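Local coordinates for B-agarase (Agarivorans gilvus, PDB 5Z6P), which is a glycoside hydrolase family 50 beta-agarase that probably cleaves the beta-1,4-galactosidic linkages of agarose, at residues V420-M425 / P439-N444; F430-N435 / G711-Q716; T562-W567 / K572-L577. All blocks are in the same frame, centred on the assembly; numbering follows the deposited sequence.

Contact 1. Residues V420-M425 / P439-N444; sequences VTVDRM and PEFYDN
Phe441 lays its ring against Val422 and Thr421, two consecutive residues of helix 413-428. The approach of Val422 is edge-on: its CG2 lies near the ring plane, with Val422 CG2 to Phe441 CD1 at 3.9 Å, and Val422 CG2 to Phe441 CE1 is nearly the same at 4.0 Å. The methyl therefore sits beside one ring bond, and the two side chains slide past each other in opposite directions. Thr421 comes in obliquely, crossing Phe441 at about a right angle, with Thr421 CG2 4.1 Å from Phe441 CE1. With OG1 beside the backbone N (chi1 -67°), CG2 stands anti to that N and gives the ring its methyl, while OG1 turns to the carbonyl of Trp417 and the hydroxyl of Tyr717.

The loop brings a second residue to the helix. Val422 CG1 lies 4.3 Å from Asn444 OD1, a loose touch. Asn444 closes a type I turn that starts at Phe441, and its amide locks that turn from within: Asn444 ND2 donates to Phe441 O at 2.8 Å, with an N-H...O angle of 161° and the acceptor in the amide plane. The other end of the amide, OD1, accepts from the backbone N of both Arg446 and Ile447, so its rotation is fixed from both ends. Nearby, Asp423 forms a salt bridge with Arg446, a further tie between the helix and the loop after Asn444.

No hydrogen bond joins 420-425 to 439-444. Their contact is mainly methyl groups against an aromatic ring, Val422 at its edge and Thr421 obliquely, so adhesion here is dispersive and hydrophobic, whereas the amide of Asn444 is spent on shaping the loop that presents the ring.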
# COMPACT_ATOMS: atom_id res chain seq x y z
N VAL A 420 -25.30 -0.92 -9.33
CA VAL A 420 -25.25 -1.52 -8.01
C VAL A 420 -24.08 -0.99 -7.16
O VAL A 420 -24.23 -0.75 -5.98
CB VAL A 420 -25.18 -3.05 -8.11
CG1 VAL A 420 -24.87 -3.66 -6.76
CG2 VAL A 420 -26.50 -3.58 -8.65
N THR A 421 -22.92 -0.80 -7.79
CA THR A 421 -21.77 -0.22 -7.12
C THR A 421 -22.11 1.14 -6.51
O THR A 421 -21.83 1.37 -5.34
CB THR A 421 -20.55 -0.07 -8.09
OG1 THR A 421 -20.07 -1.36 -8.49
CG2 THR A 421 -19.43 0.69 -7.43
N VAL A 422 -22.71 2.02 -7.30
CA VAL A 422 -23.11 3.33 -6.78
C VAL A 422 -24.20 3.18 -5.71
O VAL A 422 -24.16 3.88 -4.69
CB VAL A 422 -23.60 4.30 -7.90
CG1 VAL A 422 -24.10 5.61 -7.29
CG2 VAL A 422 -22.49 4.58 -8.88
N ASP A 423 -25.14 2.27 -5.93
CA ASP A 423 -26.17 1.96 -4.93
C ASP A 423 -25.54 1.52 -3.63
O ASP A 423 -25.95 1.95 -2.56
CB ASP A 423 -27.10 0.84 -5.41
CG ASP A 423 -28.08 1.30 -6.46
OD1 ASP A 423 -28.32 2.51 -6.60
OD2 ASP A 423 -28.64 0.41 -7.14
N ARG A 424 -24.55 0.65 -3.73
CA ARG A 424 -23.80 0.18 -2.59
C ARG A 424 -23.10 1.31 -1.82
O ARG A 424 -23.21 1.40 -0.61
CB ARG A 424 -22.77 -0.86 -3.01
CG ARG A 424 -23.29 -2.26 -3.26
CD ARG A 424 -22.17 -3.11 -3.87
NE ARG A 424 -22.51 -4.53 -3.96
CZ ARG A 424 -21.79 -5.42 -4.64
NH1 ARG A 424 -20.70 -5.03 -5.29
NH2 ARG A 424 -22.16 -6.69 -4.68
N MET A 425 -22.33 2.13 -2.54
CA MET A 425 -21.56 3.18 -1.87
C MET A 425 -22.50 4.10 -1.07
O MET A 425 -22.22 4.41 0.07
CB MET A 425 -20.74 4.00 -2.87
CG MET A 425 -19.74 3.20 -3.67
SD MET A 425 -18.69 2.11 -2.69
CE MET A 425 -18.17 0.97 -3.95
N PRO A 439 -13.78 5.99 -15.70
CA PRO A 439 -14.36 7.24 -16.20
C PRO A 439 -15.81 7.06 -16.61
O PRO A 439 -16.52 8.05 -16.75
CB PRO A 439 -13.48 7.58 -17.41
CG PRO A 439 -12.25 6.79 -17.23
CD PRO A 439 -12.67 5.53 -16.55
N GLU A 440 -16.24 5.82 -16.81
CA GLU A 440 -17.64 5.53 -17.03
C GLU A 440 -18.52 5.97 -15.85
O GLU A 440 -19.71 6.15 -16.02
CB GLU A 440 -17.85 4.04 -17.30
CG GLU A 440 -17.49 3.59 -18.70
CD GLU A 440 -16.03 3.21 -18.85
OE1 GLU A 440 -15.26 3.33 -17.88
OE2 GLU A 440 -15.65 2.79 -19.95
N PHE A 441 -17.93 6.11 -14.67
CA PHE A 441 -18.70 6.50 -13.48
C PHE A 441 -18.82 8.01 -13.35
O PHE A 441 -19.60 8.51 -12.53
CB PHE A 441 -18.06 5.95 -12.20
CG PHE A 441 -18.30 4.49 -11.95
CD1 PHE A 441 -19.44 4.07 -11.28
CD2 PHE A 441 -17.39 3.54 -12.37
CE1 PHE A 441 -19.67 2.74 -11.02
CE2 PHE A 441 -17.62 2.19 -12.11
CZ PHE A 441 -18.77 1.80 -11.44
N TYR A 442 -18.04 8.74 -14.15
CA TYR A 442 -17.87 10.17 -13.93
C TYR A 442 -19.12 11.00 -14.24
O TYR A 442 -19.23 12.12 -13.78
CB TYR A 442 -16.68 10.70 -14.74
CG TYR A 442 -15.30 10.26 -14.28
CD1 TYR A 442 -15.12 9.45 -13.16
CD2 TYR A 442 -14.16 10.65 -14.99
CE1 TYR A 442 -13.87 9.05 -12.77
CE2 TYR A 442 -12.91 10.26 -14.61
CZ TYR A 442 -12.76 9.47 -13.50
OH TYR A 442 -11.49 9.10 -13.14
N ASP A 443 -20.05 10.48 -15.03
CA ASP A 443 -21.30 11.23 -15.25
C ASP A 443 -22.48 10.67 -14.45
O ASP A 443 -23.63 10.81 -14.85
CB ASP A 443 -21.66 11.29 -16.75
CG ASP A 443 -21.96 9.92 -17.35
OD1 ASP A 443 -22.15 8.93 -16.61
OD2 ASP A 443 -22.03 9.83 -18.59
N ASN A 444 -22.20 10.05 -13.30
CA ASN A 444 -23.23 9.29 -12.61
C ASN A 444 -24.24 10.18 -11.89
O ASN A 444 -25.40 9.79 -11.73
CB ASN A 444 -22.60 8.30 -11.63
CG ASN A 444 -22.17 8.94 -10.33
OD1 ASN A 444 -23.00 9.17 -9.44
ND2 ASN A 444 -20.87 9.21 -10.19

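Contact 2. Residues F430-N435 / G711-Q716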
# COMPACT_ATOMS: atom_id res chain seq x y z
N PHE A 430 -20.72 5.90 2.06
CA PHE A 430 -19.52 6.55 1.54
C PHE A 430 -19.93 7.79 0.80
O PHE A 430 -20.97 7.81 0.16
CB PHE A 430 -18.73 5.62 0.61
CG PHE A 430 -17.96 4.57 1.33
CD1 PHE A 430 -16.98 4.91 2.25
CD2 PHE A 430 -18.22 3.22 1.10
CE1 PHE A 430 -16.27 3.94 2.91
CE2 PHE A 430 -17.51 2.25 1.76
CZ PHE A 430 -16.54 2.60 2.67
N THR A 431 -19.12 8.84 0.91
CA THR A 431 -19.44 10.12 0.28
C THR A 431 -18.76 10.32 -1.06
O THR A 431 -18.90 11.38 -1.68
CB THR A 431 -19.05 11.30 1.20
OG1 THR A 431 -17.73 11.10 1.70
CG2 THR A 431 -20.04 11.39 2.39
N CYS A 432 -18.00 9.32 -1.50
CA CYS A 432 -17.36 9.38 -2.80
C CYS A 432 -16.96 8.03 -3.35
O CYS A 432 -16.97 7.03 -2.64
CB CYS A 432 -16.09 10.25 -2.76
SG CYS A 432 -14.69 9.43 -1.97
N LEU A 433 -16.60 8.06 -4.62
CA LEU A 433 -15.83 7.04 -5.29
C LEU A 433 -14.38 7.53 -5.27
O LEU A 433 -14.12 8.69 -5.61
CB LEU A 433 -16.32 6.84 -6.73
CG LEU A 433 -17.83 6.59 -6.91
CD1 LEU A 433 -18.21 6.54 -8.39
CD2 LEU A 433 -18.23 5.32 -6.22
N GLY A 434 -13.46 6.66 -4.88
CA GLY A 434 -12.08 7.03 -4.65
C GLY A 434 -11.20 7.07 -5.89
O GLY A 434 -11.68 7.24 -6.99
N ASN A 435 -9.89 6.92 -5.69
CA ASN A 435 -8.98 7.03 -6.82
C ASN A 435 -9.07 5.83 -7.73
O ASN A 435 -9.39 4.74 -7.29
CB ASN A 435 -7.55 7.20 -6.36
CG ASN A 435 -6.70 7.89 -7.41
OD1 ASN A 435 -7.23 8.60 -8.25
ND2 ASN A 435 -5.40 7.67 -7.37
N GLY A 711 -10.48 13.51 4.71
CA GLY A 711 -10.96 12.27 4.12
C GLY A 711 -9.98 11.11 4.23
O GLY A 711 -8.83 11.30 4.63
N ALA A 712 -10.46 9.92 3.89
CA ALA A 712 -9.64 8.71 3.83
C ALA A 712 -10.24 7.70 2.84
O ALA A 712 -11.43 7.39 2.88
CB ALA A 712 -9.47 8.07 5.23
N HIS A 713 -9.40 7.22 1.92
CA HIS A 713 -9.84 6.29 0.90
C HIS A 713 -9.21 4.92 1.13
O HIS A 713 -8.01 4.81 1.39
CB HIS A 713 -9.50 6.80 -0.49
CG HIS A 713 -10.17 8.09 -0.85
ND1 HIS A 713 -9.68 8.94 -1.82
CD2 HIS A 713 -11.28 8.68 -0.35
CE1 HIS A 713 -10.48 9.98 -1.92
NE2 HIS A 713 -11.45 9.86 -1.04
N TYR A 714 -10.03 3.88 1.00
CA TYR A 714 -9.65 2.52 1.31
C TYR A 714 -9.26 1.74 0.04
O TYR A 714 -9.97 1.73 -0.96
CB TYR A 714 -10.81 1.81 2.04
CG TYR A 714 -10.51 0.37 2.41
CD1 TYR A 714 -10.63 -0.66 1.47
CD2 TYR A 714 -10.10 0.03 3.68
CE1 TYR A 714 -10.35 -1.95 1.79
CE2 TYR A 714 -9.81 -1.28 4.02
CZ TYR A 714 -9.95 -2.27 3.06
OH TYR A 714 -9.66 -3.56 3.36
N PHE A 715 -8.11 1.09 0.11
CA PHE A 715 -7.61 0.31 -1.03
C PHE A 715 -7.84 -1.16 -0.69
O PHE A 715 -7.07 -1.73 0.06
CB PHE A 715 -6.12 0.62 -1.27
CG PHE A 715 -5.59 0.13 -2.61
CD1 PHE A 715 -5.37 -1.21 -2.84
CD2 PHE A 715 -5.29 1.03 -3.61
CE1 PHE A 715 -4.87 -1.66 -4.06
CE2 PHE A 715 -4.78 0.58 -4.84
CZ PHE A 715 -4.57 -0.77 -5.05
N GLN A 716 -8.84 -1.81 -1.28
CA GLN A 716 -9.54 -1.40 -2.48
C GLN A 716 -10.96 -2.02 -2.48
O GLN A 716 -11.29 -2.78 -1.58
CB GLN A 716 -8.77 -1.86 -3.73
CG GLN A 716 -8.54 -3.37 -3.70
CD GLN A 716 -7.78 -3.92 -4.91
OE1 GLN A 716 -7.49 -3.21 -5.86
NE2 GLN A 716 -7.45 -5.22 -4.86
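This is a CH-pi and sulfur-aromatic contact in what is probably the (beta/alpha)8 barrel of this family, where His713 of strand 709-714 reaches to segment 430-435. Strand 299-305 neighbours both: it runs parallel to 709-714, and Gly434 bonds to its Leu305. The imidazole thus reaches a segment that shares a strand neighbour with its own, and no hydrogen bond links the two segments directly.

Gly434 supplies the cover over one ring face. Its CA stands 4.3 Å from the centroid of the His713 ring and only 14° off the ring normal, displaced slightly toward the rim on the ND1 side. Lacking a side chain, Gly434 lets the imidazole lie against the backbone itself. Cys432, two residues earlier, meets the other end of the ring: Cys432 SG is 3.4 Å from His713 NE2 and 3.8 Å from His713 CD2. Seen from the centroid the sulfur is 51° off the normal, an oblique approach that is neither facial nor edge-on. The cysteine takes the sterically fuller rotamer, SG between backbone N and carbonyl carbon (chi1 75°), and this turns the sulfur toward the histidine.

Other groups narrow the imidazole's freedom. Phe450 of strand 449-453 packs edge-to-face with it, and Asp306, which accepts from Asn435 N, also touches it. A cis peptide joins Phe715 to Gln716, consistent with the one often found after the eighth strand in clan GH-A hydrolases.

Around this buried site, Leu433 bonds through its backbone to Pro448, just before strand 449-453, and to Phe450 within it, Asn435 bonds to Ile307 past strand 299-305, and Phe430 and Tyr714 both pack on helix 745-762.

Contact 3. Residues T562-W567 / K572-L577; sequences TNLASW and KGVKGL
No ring, amide or other flat group lies between Leu564 and Val574, so there is no face or edge to cover: branched aliphatic ends meet instead. The one large ring system of the two segments, the indole of Trp567, lies against helix 537-550 and gives its NE1 to the carbonyl of Thr551.

The principal touch is a methyl fork against a single methyl. Val574 CG1 is 3.6 Å from Leu564 CD2 and 3.8 Å from Leu564 CD1, so both leucine branches press on the same carbon while the two side chains cross at about a right angle. Leu564 extends from its backbone with CG anti to the carbonyl carbon (chi1 -63°), which carries the fork onto the valine; Ile553 and Leu556 of helix 553-560 press on it as well. A second, looser pair lies further along, Thr562 CG2 to Leu577 CD2 at 4.4 Å. The threonine hydroxyl is engaged with Asn557, leaving its methyl for Leu577.

The two segments lead into and out of the short helix 567-572. Ser566 is its N-cap, with OG hydrogen-bonded to the backbone N of Asp569, and Gly573 leaves the helix with positive phi (140°), backbone angles at which a CB would crowd the carbonyl O of Lys572. The chain can then run back past its own approach, and Val574 bonds through its backbone to Leu529.

With no hydrogen bond across, the two ends of this helical excursion are held to each other by small apolar contacts, while Ser566 OG caps the helix and Thr562 OG1 bonds to Asn557.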
# COMPACT_ATOMS: atom_id res chain seq x y z
N THR A 562 35.80 20.21 0.04
CA THR A 562 36.12 19.71 -1.29
C THR A 562 37.20 20.58 -1.93
O THR A 562 37.57 21.60 -1.38
CB THR A 562 34.88 19.70 -2.21
OG1 THR A 562 34.28 21.00 -2.23
CG2 THR A 562 33.86 18.65 -1.73
N ASN A 563 37.72 20.17 -3.09
CA ASN A 563 38.73 20.96 -3.79
C ASN A 563 38.30 21.26 -5.22
O ASN A 563 39.08 21.06 -6.15
CB ASN A 563 40.09 20.24 -3.83
CG ASN A 563 40.51 19.67 -2.49
OD1 ASN A 563 40.72 18.47 -2.37
ND2 ASN A 563 40.65 20.52 -1.50
N LEU A 564 37.06 21.70 -5.41
CA LEU A 564 36.58 21.99 -6.76
C LEU A 564 37.28 23.23 -7.32
O LEU A 564 37.54 24.19 -6.60
CB LEU A 564 35.06 22.17 -6.75
CG LEU A 564 34.32 20.89 -6.33
CD1 LEU A 564 32.83 21.12 -6.12
CD2 LEU A 564 34.54 19.82 -7.40
N ALA A 565 37.59 23.20 -8.61
CA ALA A 565 38.30 24.30 -9.27
C ALA A 565 37.41 25.50 -9.63
O ALA A 565 37.88 26.62 -9.71
CB ALA A 565 39.00 23.79 -10.53
N SER A 566 36.12 25.25 -9.86
CA SER A 566 35.24 26.28 -10.39
C SER A 566 33.81 25.81 -10.34
O SER A 566 33.54 24.65 -10.05
CB SER A 566 35.59 26.62 -11.85
OG SER A 566 35.38 25.48 -12.68
N TRP A 567 32.89 26.70 -10.67
CA TRP A 567 31.49 26.33 -10.73
C TRP A 567 31.29 25.33 -11.87
O TRP A 567 30.49 24.43 -11.76
CB TRP A 567 30.61 27.57 -10.88
CG TRP A 567 30.58 28.37 -9.60
CD1 TRP A 567 31.07 29.62 -9.41
CD2 TRP A 567 30.06 27.94 -8.33
NE1 TRP A 567 30.88 30.01 -8.11
CE2 TRP A 567 30.27 28.99 -7.42
CE3 TRP A 567 29.43 26.77 -7.88
CZ2 TRP A 567 29.87 28.92 -6.07
CZ3 TRP A 567 29.03 26.69 -6.54
CH2 TRP A 567 29.26 27.76 -5.65
N LYS A 572 30.04 19.85 -13.92
CA LYS A 572 30.44 18.65 -14.65
C LYS A 572 30.08 17.36 -13.90
O LYS A 572 29.80 16.33 -14.50
CB LYS A 572 31.95 18.68 -14.94
CG LYS A 572 32.57 17.35 -15.33
CD LYS A 572 33.78 17.54 -16.26
CE LYS A 572 33.87 16.45 -17.35
NZ LYS A 572 32.56 15.89 -17.81
N GLY A 573 30.09 17.42 -12.57
CA GLY A 573 29.67 16.29 -11.76
C GLY A 573 30.57 16.13 -10.56
O GLY A 573 31.79 16.18 -10.70
N VAL A 574 29.99 15.95 -9.38
CA VAL A 574 30.76 15.61 -8.19
C VAL A 574 30.22 14.35 -7.53
O VAL A 574 29.01 14.18 -7.37
CB VAL A 574 30.79 16.76 -7.16
CG1 VAL A 574 31.52 17.92 -7.71
CG2 VAL A 574 29.38 17.18 -6.77
N LYS A 575 31.13 13.47 -7.14
CA LYS A 575 30.79 12.19 -6.55
C LYS A 575 31.68 11.94 -5.34
O LYS A 575 32.66 12.65 -5.13
CB LYS A 575 30.96 11.06 -7.57
CG LYS A 575 29.99 11.11 -8.73
CD LYS A 575 30.26 10.01 -9.72
CE LYS A 575 29.36 10.15 -10.92
NZ LYS A 575 29.63 9.13 -11.97
N GLY A 576 31.34 10.93 -4.55
CA GLY A 576 32.14 10.59 -3.39
C GLY A 576 32.10 11.66 -2.30
O GLY A 576 33.07 11.85 -1.57
N LEU A 577 30.96 12.34 -2.20
CA LEU A 577 30.77 13.38 -1.20
C LEU A 577 30.71 12.73 0.18
O LEU A 577 30.17 11.63 0.32
CB LEU A 577 29.50 14.19 -1.47
CG LEU A 577 29.43 14.95 -2.80
CD1 LEU A 577 28.06 15.60 -2.97
CD2 LEU A 577 30.54 15.99 -2.92

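Contacts 1 and 2 are neighbours, their centres 13 Å apart, and their segments alternate along the chain: helix 413-428, segment 430-435, loop 439-444, then strand 709-714 much later. They join directly where Leu433 packs on Met425 and Phe441, and where Met425 O probably accepts from Phe430 N. Together they connect the interior of the probable barrel with the helix and loop outside it. Contact 3 is remote, its centre about 57 Å from that of contact 1 and 48 Å from that of contact 2. It belongs to a helical region inserted within the long sequence loop that contact 2 closes, on the far side of the chain's centre from contact 1.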